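Local coordinates for Ctr9 protein (Myceliophthora thermophila, PDB 6AF0) that probably binds RNA polymerase II complexes, as the largely helical, tetratricopeptide-repeat part of a Paf1-complex subunit, at residues A154-S159 and Y339-A344; G349-A354 and D368-A373; N362-S367 and V396-L401; G390-S395 and L406-M411. All coordinates share one frame; numbering follows the deposited sequence.

Interaction 1: residues A154-S159 and Y339-A344; sequences ASLQPS and YTDVNA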
# COMPACT_ATOMS: atom_id res chain seq x y z
N ALA A 154 -8.67 23.44 -35.50
CA ALA A 154 -7.85 22.36 -34.96
C ALA A 154 -7.87 22.32 -33.46
O ALA A 154 -7.83 21.24 -32.88
CB ALA A 154 -6.41 22.50 -35.43
N SER A 155 -7.91 23.50 -32.83
CA SER A 155 -7.96 23.59 -31.36
C SER A 155 -9.26 23.00 -30.76
O SER A 155 -9.27 22.49 -29.63
CB SER A 155 -7.78 25.03 -30.90
OG SER A 155 -7.82 25.13 -29.48
N LEU A 156 -10.34 23.05 -31.53
CA LEU A 156 -11.62 22.46 -31.13
C LEU A 156 -11.71 20.93 -31.21
O LEU A 156 -12.68 20.34 -30.75
CB LEU A 156 -12.75 23.07 -31.95
CG LEU A 156 -13.00 24.55 -31.68
CD1 LEU A 156 -14.05 25.11 -32.64
CD2 LEU A 156 -13.45 24.75 -30.24
N GLN A 157 -10.71 20.28 -31.81
CA GLN A 157 -10.70 18.83 -31.88
C GLN A 157 -10.55 18.33 -30.46
O GLN A 157 -9.65 18.76 -29.77
CB GLN A 157 -9.55 18.35 -32.77
CG GLN A 157 -9.78 18.63 -34.26
CD GLN A 157 -10.37 17.45 -35.03
OE1 GLN A 157 -11.21 16.70 -34.52
NE2 GLN A 157 -9.94 17.30 -36.28
N PRO A 158 -11.45 17.42 -30.01
CA PRO A 158 -11.33 17.06 -28.61
C PRO A 158 -10.06 16.29 -28.42
O PRO A 158 -9.46 15.86 -29.39
CB PRO A 158 -12.56 16.16 -28.36
CG PRO A 158 -13.42 16.29 -29.57
CD PRO A 158 -12.44 16.57 -30.68
N SER A 159 -9.63 16.13 -27.18
CA SER A 159 -8.41 15.39 -26.93
C SER A 159 -8.64 13.97 -27.39
O SER A 159 -9.68 13.37 -27.08
CB SER A 159 -8.04 15.38 -25.46
OG SER A 159 -7.18 14.27 -25.20
N TYR A 339 -16.31 29.50 -23.13
CA TYR A 339 -15.63 30.34 -24.13
C TYR A 339 -14.23 29.90 -24.57
O TYR A 339 -13.43 30.74 -24.97
CB TYR A 339 -15.57 31.78 -23.60
CG TYR A 339 -16.87 32.54 -23.70
CD1 TYR A 339 -17.86 32.18 -24.62
CD2 TYR A 339 -17.11 33.64 -22.91
CE1 TYR A 339 -19.04 32.89 -24.73
CE2 TYR A 339 -18.29 34.34 -23.01
CZ TYR A 339 -19.25 33.96 -23.92
OH TYR A 339 -20.42 34.67 -24.03
N THR A 340 -13.94 28.61 -24.57
CA THR A 340 -12.56 28.15 -24.75
C THR A 340 -12.32 27.31 -25.99
O THR A 340 -13.03 26.35 -26.24
CB THR A 340 -12.09 27.30 -23.57
OG1 THR A 340 -12.56 27.88 -22.36
CG2 THR A 340 -10.61 27.26 -23.52
N ASP A 341 -11.26 27.65 -26.72
CA ASP A 341 -10.80 26.84 -27.84
C ASP A 341 -10.06 25.60 -27.32
O ASP A 341 -9.93 24.61 -28.01
CB ASP A 341 -9.85 27.66 -28.73
CG ASP A 341 -10.54 28.83 -29.48
OD1 ASP A 341 -11.23 28.58 -30.51
OD2 ASP A 341 -10.35 30.00 -29.08
N VAL A 342 -9.56 25.70 -26.09
CA VAL A 342 -8.60 24.76 -25.51
C VAL A 342 -9.26 23.76 -24.57
O VAL A 342 -10.01 24.13 -23.68
CB VAL A 342 -7.54 25.54 -24.67
CG1 VAL A 342 -6.39 24.63 -24.23
CG2 VAL A 342 -6.99 26.70 -25.46
N ASN A 343 -8.94 22.49 -24.73
CA ASN A 343 -9.53 21.45 -23.88
C ASN A 343 -9.02 21.55 -22.43
O ASN A 343 -9.80 21.44 -21.48
CB ASN A 343 -9.27 20.05 -24.45
CG ASN A 343 -9.87 19.88 -25.85
OD1 ASN A 343 -10.99 20.33 -26.15
ND2 ASN A 343 -9.11 19.22 -26.72
N ALA A 344 -7.72 21.76 -22.28
CA ALA A 344 -7.07 21.84 -20.96
C ALA A 344 -7.81 22.79 -20.05
O ALA A 344 -8.04 22.50 -18.87
CB ALA A 344 -5.61 22.27 -21.09

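Interaction 2: residues G349-A354 and D368-A373; sequences GWYLLA and DYYRRA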
# COMPACT_ATOMS: atom_id res chain seq x y z
N GLY A 349 -11.54 23.97 -15.60
CA GLY A 349 -12.82 24.52 -15.15
C GLY A 349 -13.73 23.48 -14.52
O GLY A 349 -14.30 23.72 -13.46
N TRP A 350 -13.85 22.32 -15.16
CA TRP A 350 -14.71 21.25 -14.65
C TRP A 350 -14.13 20.78 -13.33
O TRP A 350 -14.85 20.54 -12.36
CB TRP A 350 -14.88 20.06 -15.63
CG TRP A 350 -15.77 20.34 -16.81
CD1 TRP A 350 -15.43 20.25 -18.13
CD2 TRP A 350 -17.14 20.76 -16.79
NE1 TRP A 350 -16.49 20.59 -18.94
CE2 TRP A 350 -17.55 20.92 -18.15
CE3 TRP A 350 -18.06 21.04 -15.77
CZ2 TRP A 350 -18.86 21.33 -18.51
CZ3 TRP A 350 -19.38 21.47 -16.13
CH2 TRP A 350 -19.75 21.60 -17.49
N TYR A 351 -12.81 20.69 -13.28
CA TYR A 351 -12.16 20.24 -12.07
C TYR A 351 -12.44 21.20 -10.92
O TYR A 351 -12.75 20.77 -9.83
CB TYR A 351 -10.67 20.09 -12.29
CG TYR A 351 -9.98 19.62 -11.05
CD1 TYR A 351 -10.17 18.34 -10.57
CD2 TYR A 351 -9.15 20.47 -10.32
CE1 TYR A 351 -9.54 17.90 -9.41
CE2 TYR A 351 -8.50 20.03 -9.18
CZ TYR A 351 -8.71 18.74 -8.72
OH TYR A 351 -8.12 18.27 -7.59
N LEU A 352 -12.36 22.50 -11.16
CA LEU A 352 -12.69 23.48 -10.11
C LEU A 352 -14.12 23.37 -9.60
O LEU A 352 -14.35 23.38 -8.40
CB LEU A 352 -12.43 24.91 -10.58
CG LEU A 352 -10.96 25.24 -10.92
CD1 LEU A 352 -10.86 26.61 -11.57
CD2 LEU A 352 -10.09 25.17 -9.69
N LEU A 353 -15.07 23.27 -10.52
CA LEU A 353 -16.46 23.04 -10.16
C LEU A 353 -16.62 21.73 -9.40
O LEU A 353 -17.34 21.66 -8.41
CB LEU A 353 -17.35 23.04 -11.40
CG LEU A 353 -17.49 24.32 -12.22
CD1 LEU A 353 -18.60 24.23 -13.26
CD2 LEU A 353 -17.74 25.50 -11.31
N ALA A 354 -15.95 20.69 -9.85
CA ALA A 354 -16.00 19.43 -9.13
C ALA A 354 -15.57 19.62 -7.67
O ALA A 354 -16.28 19.20 -6.76
CB ALA A 354 -15.12 18.37 -9.81
N ASP A 368 -20.04 13.81 -11.90
CA ASP A 368 -20.23 14.09 -13.31
C ASP A 368 -19.19 15.10 -13.76
O ASP A 368 -18.47 14.86 -14.72
CB ASP A 368 -21.65 14.60 -13.59
CG ASP A 368 -21.96 14.68 -15.06
OD1 ASP A 368 -22.98 14.11 -15.51
OD2 ASP A 368 -21.17 15.30 -15.79
N TYR A 369 -19.10 16.21 -13.02
CA TYR A 369 -18.05 17.23 -13.21
C TYR A 369 -16.63 16.65 -13.22
O TYR A 369 -15.88 16.86 -14.16
CB TYR A 369 -18.13 18.28 -12.10
CG TYR A 369 -19.30 19.23 -12.21
CD1 TYR A 369 -20.27 19.10 -13.20
CD2 TYR A 369 -19.45 20.26 -11.31
CE1 TYR A 369 -21.33 19.98 -13.29
CE2 TYR A 369 -20.51 21.15 -11.40
CZ TYR A 369 -21.44 21.00 -12.39
OH TYR A 369 -22.49 21.89 -12.44
N TYR A 370 -16.25 15.92 -12.19
CA TYR A 370 -14.97 15.22 -12.26
C TYR A 370 -14.82 14.43 -13.57
O TYR A 370 -13.76 14.44 -14.20
CB TYR A 370 -14.80 14.25 -11.08
CG TYR A 370 -14.27 14.88 -9.82
CD1 TYR A 370 -13.04 15.49 -9.79
CD2 TYR A 370 -14.99 14.84 -8.64
CE1 TYR A 370 -12.57 16.07 -8.64
CE2 TYR A 370 -14.52 15.42 -7.49
CZ TYR A 370 -13.31 16.03 -7.50
OH TYR A 370 -12.81 16.59 -6.36
N ARG A 371 -15.88 13.71 -13.95
CA ARG A 371 -15.86 12.88 -15.15
C ARG A 371 -15.61 13.75 -16.41
O ARG A 371 -14.79 13.41 -17.27
CB ARG A 371 -17.15 12.06 -15.25
CG ARG A 371 -17.59 11.74 -16.66
CD ARG A 371 -19.03 11.28 -16.74
NE ARG A 371 -19.55 11.51 -18.09
CZ ARG A 371 -19.15 10.88 -19.19
NH1 ARG A 371 -18.19 9.96 -19.16
NH2 ARG A 371 -19.71 11.17 -20.36
N ARG A 372 -16.31 14.87 -16.48
CA ARG A 372 -16.18 15.79 -17.62
C ARG A 372 -14.79 16.41 -17.70
O ARG A 372 -14.27 16.68 -18.78
CB ARG A 372 -17.25 16.89 -17.53
CG ARG A 372 -18.63 16.34 -17.81
CD ARG A 372 -19.73 17.39 -17.76
NE ARG A 372 -21.05 16.76 -17.89
CZ ARG A 372 -22.21 17.39 -17.70
NH1 ARG A 372 -22.24 18.69 -17.39
NH2 ARG A 372 -23.35 16.72 -17.83
N ALA A 373 -14.21 16.65 -16.52
CA ALA A 373 -12.88 17.18 -16.39
C ALA A 373 -11.85 16.18 -16.90
O ALA A 373 -10.84 16.57 -17.48
CB ALA A 373 -12.60 17.51 -14.93

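Interaction 3: residues N362-S367 and V396-L401; sequences NLERAS and VLKNDL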
# COMPACT_ATOMS: atom_id res chain seq x y z
N ASN A 362 -22.70 18.12 -2.89
CA ASN A 362 -23.58 17.59 -3.95
C ASN A 362 -22.81 16.60 -4.83
O ASN A 362 -22.30 16.95 -5.89
CB ASN A 362 -24.21 18.71 -4.79
CG ASN A 362 -25.31 18.19 -5.72
OD1 ASN A 362 -25.18 17.11 -6.31
ND2 ASN A 362 -26.40 18.94 -5.84
N LEU A 363 -22.75 15.35 -4.38
CA LEU A 363 -21.83 14.36 -4.94
C LEU A 363 -22.14 13.91 -6.36
O LEU A 363 -21.24 13.52 -7.08
CB LEU A 363 -21.76 13.11 -4.06
CG LEU A 363 -21.58 13.28 -2.55
CD1 LEU A 363 -21.33 11.93 -1.90
CD2 LEU A 363 -20.46 14.26 -2.21
N GLU A 364 -23.40 13.93 -6.76
CA GLU A 364 -23.73 13.39 -8.08
C GLU A 364 -23.18 14.31 -9.15
O GLU A 364 -22.42 13.87 -10.01
CB GLU A 364 -25.23 13.15 -8.27
CG GLU A 364 -25.62 11.69 -8.11
CD GLU A 364 -25.27 11.14 -6.74
OE1 GLU A 364 -25.46 11.86 -5.73
OE2 GLU A 364 -24.79 9.99 -6.66
N ARG A 365 -23.54 15.58 -9.07
CA ARG A 365 -23.03 16.55 -10.03
C ARG A 365 -21.54 16.74 -9.86
O ARG A 365 -20.85 17.08 -10.82
CB ARG A 365 -23.77 17.89 -9.96
CG ARG A 365 -24.75 18.07 -11.12
CD ARG A 365 -25.55 19.38 -11.06
NE ARG A 365 -24.79 20.42 -10.37
CZ ARG A 365 -25.06 20.90 -9.15
NH1 ARG A 365 -26.11 20.48 -8.46
NH2 ARG A 365 -24.29 21.84 -8.62
N ALA A 366 -21.02 16.52 -8.66
CA ALA A 366 -19.59 16.59 -8.46
C ALA A 366 -18.85 15.48 -9.22
O ALA A 366 -17.78 15.68 -9.78
CB ALA A 366 -19.25 16.52 -6.98
N SER A 367 -19.46 14.31 -9.26
CA SER A 367 -18.85 13.14 -9.89
C SER A 367 -18.92 13.27 -11.42
O SER A 367 -17.97 12.89 -12.13
CB SER A 367 -19.55 11.87 -9.41
OG SER A 367 -20.96 12.08 -9.28
N VAL A 396 -15.95 6.16 -3.46
CA VAL A 396 -15.75 5.59 -2.12
C VAL A 396 -16.89 6.00 -1.21
O VAL A 396 -17.45 5.17 -0.50
CB VAL A 396 -14.42 6.03 -1.47
CG1 VAL A 396 -14.45 5.82 0.04
CG2 VAL A 396 -13.26 5.29 -2.12
N LEU A 397 -17.24 7.27 -1.23
CA LEU A 397 -18.48 7.65 -0.60
C LEU A 397 -19.56 7.23 -1.60
O LEU A 397 -19.26 6.97 -2.76
CB LEU A 397 -18.52 9.13 -0.26
CG LEU A 397 -19.72 9.58 0.60
CD1 LEU A 397 -20.07 8.62 1.74
CD2 LEU A 397 -19.41 10.96 1.17
N LYS A 398 -20.80 7.14 -1.12
CA LYS A 398 -21.87 6.35 -1.77
C LYS A 398 -21.69 4.85 -1.52
O LYS A 398 -22.51 4.05 -1.95
CB LYS A 398 -21.95 6.61 -3.27
CG LYS A 398 -22.22 8.07 -3.61
CD LYS A 398 -22.63 8.24 -5.06
CE LYS A 398 -21.49 8.78 -5.91
NZ LYS A 398 -22.03 9.56 -7.06
N ASN A 399 -20.61 4.50 -0.82
CA ASN A 399 -20.30 3.13 -0.42
C ASN A 399 -20.12 2.18 -1.59
O ASN A 399 -20.09 0.97 -1.40
CB ASN A 399 -21.34 2.59 0.58
CG ASN A 399 -21.21 3.22 1.97
OD1 ASN A 399 -20.38 2.79 2.78
ND2 ASN A 399 -22.02 4.25 2.24
N ASP A 400 -19.97 2.73 -2.79
CA ASP A 400 -19.83 1.90 -3.98
C ASP A 400 -18.34 1.68 -4.18
O ASP A 400 -17.74 2.16 -5.15
CB ASP A 400 -20.47 2.53 -5.23
CG ASP A 400 -22.01 2.70 -5.11
OD1 ASP A 400 -22.68 2.04 -4.28
OD2 ASP A 400 -22.55 3.51 -5.89
N LEU A 401 -17.78 0.91 -3.24
CA LEU A 401 -16.33 0.72 -3.07
C LEU A 401 -15.70 -0.11 -4.19
O LEU A 401 -14.49 -0.06 -4.40
CB LEU A 401 -16.02 0.06 -1.73
CG LEU A 401 -16.83 0.55 -0.52
CD1 LEU A 401 -16.45 -0.19 0.76
CD2 LEU A 401 -16.69 2.05 -0.34

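Interaction 4: residues G390-S395 and L406-M411; sequences GAAQLS and LRLEKM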
# COMPACT_ATOMS: atom_id res chain seq x y z
N GLY A 390 -10.63 12.54 -7.79
CA GLY A 390 -11.84 13.04 -7.16
C GLY A 390 -13.00 12.11 -7.40
O GLY A 390 -13.88 11.93 -6.55
N ALA A 391 -13.02 11.52 -8.59
CA ALA A 391 -14.04 10.53 -8.93
C ALA A 391 -13.93 9.38 -7.95
O ALA A 391 -14.93 9.00 -7.32
CB ALA A 391 -13.86 10.04 -10.36
N ALA A 392 -12.72 8.84 -7.81
CA ALA A 392 -12.47 7.68 -6.95
C ALA A 392 -12.95 7.90 -5.53
O ALA A 392 -13.60 7.05 -4.94
CB ALA A 392 -11.00 7.31 -6.97
N GLN A 393 -12.65 9.07 -4.99
CA GLN A 393 -13.13 9.42 -3.66
C GLN A 393 -14.64 9.50 -3.64
O GLN A 393 -15.27 9.00 -2.73
CB GLN A 393 -12.60 10.78 -3.24
CG GLN A 393 -11.11 10.99 -3.43
CD GLN A 393 -10.63 12.27 -2.79
OE1 GLN A 393 -9.69 12.25 -1.99
NE2 GLN A 393 -11.27 13.39 -3.12
N LEU A 394 -15.21 10.18 -4.63
CA LEU A 394 -16.67 10.30 -4.71
C LEU A 394 -17.36 8.94 -4.80
O LEU A 394 -18.51 8.78 -4.37
CB LEU A 394 -17.08 11.20 -5.87
CG LEU A 394 -17.29 12.66 -5.46
CD1 LEU A 394 -16.07 13.20 -4.72
CD2 LEU A 394 -17.59 13.50 -6.68
N SER A 395 -16.67 7.96 -5.37
CA SER A 395 -17.25 6.65 -5.48
C SER A 395 -17.06 5.89 -4.17
O SER A 395 -17.92 5.10 -3.78
CB SER A 395 -16.71 5.91 -6.71
OG SER A 395 -15.47 5.31 -6.48
N LEU A 406 -11.77 -0.01 -8.82
CA LEU A 406 -11.49 0.04 -10.27
C LEU A 406 -10.48 1.12 -10.58
O LEU A 406 -9.36 0.84 -11.01
CB LEU A 406 -12.70 0.39 -11.15
CG LEU A 406 -14.07 -0.24 -11.05
CD1 LEU A 406 -14.77 -0.17 -12.40
CD2 LEU A 406 -13.96 -1.66 -10.53
N ARG A 407 -10.90 2.36 -10.33
CA ARG A 407 -10.22 3.56 -10.85
C ARG A 407 -8.87 3.78 -10.19
O ARG A 407 -7.91 4.21 -10.85
CB ARG A 407 -11.10 4.83 -10.80
CG ARG A 407 -12.10 4.91 -9.65
CD ARG A 407 -13.20 5.92 -9.93
NE ARG A 407 -14.07 5.47 -11.02
CZ ARG A 407 -15.33 5.09 -10.87
NH1 ARG A 407 -15.91 5.11 -9.68
NH2 ARG A 407 -16.02 4.69 -11.94
N LEU A 408 -8.78 3.44 -8.90
CA LEU A 408 -7.52 3.54 -8.17
C LEU A 408 -6.52 2.57 -8.78
O LEU A 408 -5.38 2.93 -9.06
CB LEU A 408 -7.74 3.24 -6.69
CG LEU A 408 -8.61 4.25 -5.94
CD1 LEU A 408 -9.30 3.63 -4.73
CD2 LEU A 408 -7.80 5.47 -5.52
N GLU A 409 -6.95 1.34 -9.00
CA GLU A 409 -6.10 0.36 -9.65
C GLU A 409 -5.66 0.88 -11.01
O GLU A 409 -4.48 0.82 -11.36
CB GLU A 409 -6.83 -0.97 -9.79
CG GLU A 409 -5.94 -2.09 -10.30
CD GLU A 409 -6.28 -3.43 -9.67
OE1 GLU A 409 -6.33 -4.43 -10.40
OE2 GLU A 409 -6.51 -3.46 -8.44
N LYS A 410 -6.63 1.41 -11.76
CA LYS A 410 -6.39 1.93 -13.12
C LYS A 410 -5.27 2.95 -13.06
O LYS A 410 -4.35 2.91 -13.87
CB LYS A 410 -7.67 2.57 -13.68
CG LYS A 410 -8.69 1.63 -14.33
CD LYS A 410 -8.67 0.19 -13.80
CE LYS A 410 -10.06 -0.45 -13.78
NZ LYS A 410 -10.08 -1.67 -12.91
N MET A 411 -5.37 3.83 -12.07
CA MET A 411 -4.38 4.89 -11.81
C MET A 411 -2.99 4.42 -11.42
O MET A 411 -1.99 4.94 -11.92
CB MET A 411 -4.84 5.75 -10.64
CG MET A 411 -5.66 6.96 -11.00
SD MET A 411 -5.62 7.99 -9.54
CE MET A 411 -7.33 8.41 -9.43

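Interaction 1: residues A154-S159 and Y339-A344
Asn343 bonds to Gln157 and Ser155 to Asp341, joining the end of helix 140-155 to the start of helix 343-360, 180 residues apart in sequence, in the TPR-rich helical solenoid. The Asn343 amide works from the first turn of that second helix, its CG anti to the carbonyl carbon (chi1 -60°). From there ND2 donates to the backbone O of Gln157 over 3.1 Å, with a nearly straight N-H...O angle of 167°. The acceptor lies close to the plane of the amide, whereas ND2 is tilted slightly out of the carbonyl plane of Gln157. With an aspartate here, the Gln157 carbonyl would probably lose its donor and face a negative group instead, leaving the 157-159 bend less firmly tied. Leu156 brings CD2 to 4.1 Å from CA of Asp341, while its side chain also packs on Leu122 of helix 118-135. An apolar side chain of another protein chain rests on Ser155, and one likewise on Asp341. The second bond is made by Ser155: the hydroxyl points away from its own backbone N, chi1 -180°, and OG donates to the backbone O of Asp341 at 2.6 Å, from above the carbonyl plane.

Interaction 2: residues G349-A354 and D368-A373
Trp350 and Tyr369 meet at an oblique tilt in the interface of an antiparallel helix hairpin, the basic element of TPR-like solenoids. The short axes of 349-354 and 368-373 approach to 7.7 Å, with 160° between their directions. The six-membered ring of Trp350 and the Tyr369 ring have centroids 5.3 Å apart and planes inclined by 44°, neither stacked nor edge-to-face; Trp350 CE3 lies over one face of the tyrosine. Leu353 adds its CB, 3.5 Å from CD2 of Tyr369. The indole is also covered by Arg372, whose CB sits over the five-membered ring in a CH-pi contact. The arginine chain then runs on extended from CG to NE past the six-membered ring; its guanidinium stands steeply to the indole, planes 78° apart, and is distant enough for at most a weak cation-pi attraction, while NE pairs with OD2 of Asp368, one turn earlier in the same helix.

On the next flank, Ala354 CB stands over the centre of the Tyr370 ring, 3.4 Å from the centroid, and Tyr351 brings CE1 to the edge of that ring, 3.6 Å from Tyr370 CE1. Between the two aromatic groups, small side chains let the backbones close up: Ala373 CB touches Trp350 CB at 3.5 Å. Tyr370 OH reaches across to ND1 of His358 on the partner helix, while Tyr351 OH bonds to NE of Arg355 within its own helix. Segments 349-354 and 368-373 thus meet through carbon-to-carbon and CH-pi contacts, and just beyond them the Tyr370-His358 hydrogen bond ties the same two helices.

Interaction 3: residues N362-S367 and V396-L401
The type II beta turn from Val396 to Asn399, which links helix 385-396 to helix 401-414, places Leu397 and Lys398 against the first turns of helix 363-376. Lys398 holds the third position of the turn with a positive phi of 76°, and its side chain leaves toward Glu364. The chain bends at chi3 (-103°), bringing NZ to 2.8 Å from OE2 of Glu364 in a salt bridge. The ammonium meets that oxygen from above the carboxylate plane, 59° out of it, while CD of the lysine runs past the same OE2. Glu364 is itself folded at chi2, which keeps its carboxylate near the helix and within range of the lysine. In the TPR-rich solenoid this brings the loop between helices 385-396 and 401-414 onto the start of helix 363-376, which precedes them. Alongside the charged pair, the two leucines cross at about a right angle: CD1 of Leu363 touches CD2 of Leu397, an exposed residue, at 3.7 Å, with CG of Leu397 scarcely farther away. Ser367, one helical turn on from Leu363, has its OG 3.5 Å from Lys398 NZ.

Interaction 4: residues G390-S395 and L406-M411
Apolar contacts are made by Ala392, which faces both Arg407 and Leu408 across two successive antiparallel helices, 385-396 and 401-414, of the TPR-rich solenoid. Their segment axes come no closer than 9.3 Å and run at 152° to each other. CB of Ala392 lies 3.8 Å from CG of Arg407 and 4.0 Å from CD2 of Leu408, so the methyl is met by an arginine methylene and a leucine branch. Arg407 CD approaches the backbone as well, 3.5 Å from CA of Ala392, and it passes CB of Ala391 more loosely. Leu408 also packs on Leu423 and Leu424 of helix 418-435.

The guanidinium end of the arginine lies beside Ser395. Its chain bends at chi3 (68°), which swings the group along the helix toward that serine, whose CB sits at the guanidinium edge near its plane and whose OG is 3.2 Å from NH1 of Arg407. Within its own helix, Ser395 OG donates to the backbone O of Ala392 at 3.0 Å. Arg407 NH1 has a long, weak ion pair with Glu403, one turn earlier. With an alanine in place of Arg407, a gap would probably open beside Ala391 and Ala392, and Glu403 would lose this distant positive partner. The contact thus draws on both natures of arginine: methylenes lie against small residues of the neighbouring helix, while the charged head is carried past them to Ser395 and, weakly, Glu403.

In the fold
Interactions 2, 3 and 4 form a continuous run through consecutive helices, while interaction 1 stands apart, its centre about 16 Å from that of interaction 2, although both use helix 343-360. Interaction 2 is buried and aromatic; interaction 4 is also buried but smaller, built of alanines and arginine methylenes. Interaction 3 lies at the surface and relies on a salt bridge and a leucine pair; interaction 1, partly buried, joins a helix exit to the lead-in of another helix through two side-chain-to-backbone hydrogen bonds. Helix 363-376 serves both interactions 2 and 3. Leu394 of interaction 4 packs on Tyr370 of interaction 2 and on Ser367 of interaction 3, and Tyr370 also lies against Gly390.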